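Local structure of putative transcriptional regulator (Streptomyces coelicolor A3, 2RA5) at residues T217-D220 / T221-V225. The protein is a putative GntR-family transcriptional regulator that probably binds DNA, with a UTRA domain in which meso-tartaric acid is bound. Sequence-based numbering, arbitrary orientation.
Sequences TFDD and TGRAV
D219 OD1 collects two bonds from T221: OG1 donates to it at 2.8 Å from the syn side, 24° out of the carboxylate plane, and the backbone N meets it at 3.0 Å from higher above the same face. A weak third bond reaches OD1 from R223 N. The chi1 of D219, 70°, sets CG between its own N and carbonyl carbon, which directs the carboxylate onward over the turn. The T221 N to D219 OD1 bond, from the backbone to a side chain two residues back, defines an Asx turn, which shares its first residue with the type I beta turn from D219 to G222, closed by G222 N donating to D219 O at 3.1 Å. G222 takes a positive phi, 81°, as the chain swings back toward the returning strand. The turn links strands 209-218 and 224-232 of the antiparallel sheet in the UTRA domain, a beta hairpin whose strands are joined by V225 N donating to T217 O at 2.6 Å, while D219 N to R223 O, 3.0 Å, closes the connection just beyond the strand ends. Between these bonds F218 and A224 form a non-hydrogen-bonded pair, F218 CE2 lying 4.1 Å from A224 CB. With an alanine at D219, T221 OG1 and T221 N would probably lose their shared acceptor, and the turn would be freer to flex. R223 NH1 stays 4.2 Å from D219 OD2, too far for a salt bridge, while T221 CB lies against one guanidinium face, offset toward its rim. Farther out, D220 N bonds to T181 OG1, and T217 OG1 to Y172 OH and E226 OE1; Y172 lines the tartrate pocket, and the T217 side chain lies about 7 Å from the ligand.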
ATOM      1  N   THR A 217       7.403  13.751   3.938  1.00 51.67           N
ATOM      2  CA  THR A 217       6.426  14.826   3.833  1.00 47.62           C
ATOM      3  C   THR A 217       7.080  16.198   3.622  1.00 42.65           C
ATOM      4  O   THR A 217       8.003  16.570   4.338  1.00 45.37           O
ATOM      5  CB  THR A 217       5.543  14.872   5.092  1.00 43.37           C
ATOM      6  OG1 THR A 217       5.012  13.567   5.345  1.00 61.61           O
ATOM      7  CG2 THR A 217       4.402  15.878   4.921  1.00 40.33           C
ATOM      8  N   PHE A 218       6.566  16.950   2.655  1.00 43.35           N
ATOM      9  CA  PHE A 218       7.089  18.271   2.326  1.00 47.93           C
ATOM     10  C   PHE A 218       6.106  19.399   2.614  1.00 48.70           C
ATOM     11  O   PHE A 218       4.889  19.194   2.604  1.00 47.39           O
ATOM     12  CB  PHE A 218       7.488  18.322   0.859  1.00 40.18           C
ATOM     13  CG  PHE A 218       8.341  17.176   0.435  1.00 51.68           C
ATOM     14  CD1 PHE A 218       7.768  15.925   0.189  1.00 36.73           C
ATOM     15  CD2 PHE A 218       9.716  17.334   0.286  1.00 39.68           C
ATOM     16  CE1 PHE A 218       8.555  14.844  -0.197  1.00 37.76           C
ATOM     17  CE2 PHE A 218      10.514  16.258  -0.111  1.00 45.80           C
ATOM     18  CZ  PHE A 218       9.940  15.017  -0.359  1.00 34.03           C
ATOM     19  N   ASP A 219       6.638  20.599   2.846  1.00 40.60           N
ATOM     20  CA  ASP A 219       5.790  21.774   3.036  1.00 40.05           C
ATOM     21  C   ASP A 219       5.531  22.577   1.745  1.00 47.66           C
ATOM     22  O   ASP A 219       5.874  22.127   0.651  1.00 43.21           O
ATOM     23  CB  ASP A 219       6.281  22.649   4.195  1.00 47.76           C
ATOM     24  CG  ASP A 219       7.586  23.381   3.906  1.00 52.98           C
ATOM     25  OD1 ASP A 219       8.111  23.338   2.765  1.00 46.01           O
ATOM     26  OD2 ASP A 219       8.086  24.017   4.860  1.00 66.69           O
ATOM     27  N   ASP A 220       4.896  23.738   1.887  1.00 54.85           N
ATOM     28  CA  ASP A 220       4.639  24.674   0.779  1.00 65.62           C
ATOM     29  C   ASP A 220       5.847  24.998  -0.112  1.00 62.82           C
ATOM     30  O   ASP A 220       5.718  25.302  -1.302  1.00 61.16           O
ATOM     31  CB  ASP A 220       4.167  26.002   1.358  1.00 65.55           C
ATOM     32  CG  ASP A 220       2.724  25.990   1.727  1.00 80.55           C
ATOM     33  OD1 ASP A 220       2.099  24.909   1.645  1.00 80.51           O
ATOM     34  OD2 ASP A 220       2.217  27.074   2.092  1.00 86.66           O
ATOM     35  N   THR A 221       7.023  24.971   0.485  1.00 48.72           N
ATOM     36  CA  THR A 221       8.216  25.458  -0.178  1.00 53.22           C
ATOM     37  C   THR A 221       9.039  24.300  -0.751  1.00 58.29           C
ATOM     38  O   THR A 221      10.103  24.495  -1.339  1.00 54.52           O
ATOM     39  CB  THR A 221       9.033  26.284   0.811  1.00 67.92           C
ATOM     40  OG1 THR A 221       9.663  25.405   1.748  1.00 62.47           O
ATOM     41  CG2 THR A 221       8.111  27.241   1.580  1.00 64.48           C
ATOM     42  N   GLY A 222       8.524  23.089  -0.592  1.00 50.28           N
ATOM     43  CA  GLY A 222       9.145  21.924  -1.191  1.00 55.86           C
ATOM     44  C   GLY A 222      10.315  21.376  -0.400  1.00 50.79           C
ATOM     45  O   GLY A 222      11.204  20.745  -0.967  1.00 56.62           O
ATOM     46  N   ARG A 223      10.320  21.627   0.907  1.00 47.43           N
ATOM     47  CA  ARG A 223      11.328  21.070   1.808  1.00 62.18           C
ATOM     48  C   ARG A 223      10.761  19.908   2.616  1.00 61.73           C
ATOM     49  O   ARG A 223       9.605  19.946   3.060  1.00 44.99           O
ATOM     50  CB  ARG A 223      11.859  22.141   2.771  1.00 51.73           C
ATOM     51  CG  ARG A 223      12.582  23.289   2.068  1.00 75.06           C
ATOM     52  CD  ARG A 223      13.314  24.202   3.048  1.00 80.63           C
ATOM     53  NE  ARG A 223      13.329  25.585   2.574  1.00101.00           N
ATOM     54  CZ  ARG A 223      12.438  26.512   2.926  1.00103.57           C
ATOM     55  NH1 ARG A 223      11.457  26.207   3.769  1.00 76.84           N
ATOM     56  NH2 ARG A 223      12.529  27.747   2.439  1.00105.18           N
ATOM     57  N   ALA A 224      11.569  18.871   2.807  1.00 48.77           N
ATOM     58  CA  ALA A 224      11.141  17.766   3.657  1.00 46.45           C
ATOM     59  C   ALA A 224      10.945  18.283   5.063  1.00 42.34           C
ATOM     60  O   ALA A 224      11.693  19.110   5.562  1.00 50.09           O
ATOM     61  CB  ALA A 224      12.128  16.618   3.642  1.00 37.33           C
ATOM     62  N   VAL A 225       9.911  17.784   5.705  1.00 42.68           N
ATOM     63  CA  VAL A 225       9.508  18.323   6.975  1.00 40.59           C
ATOM     64  C   VAL A 225       9.465  17.119   7.944  1.00 41.17           C
ATOM     65  O   VAL A 225       9.555  17.256   9.167  1.00 37.60           O
ATOM     66  CB  VAL A 225       8.168  19.137   6.753  1.00 52.10           C
ATOM     67  CG1 VAL A 225       6.914  18.375   7.156  1.00 39.98           C
ATOM     68  CG2 VAL A 225       8.238  20.492   7.383  1.00 45.96           C
TER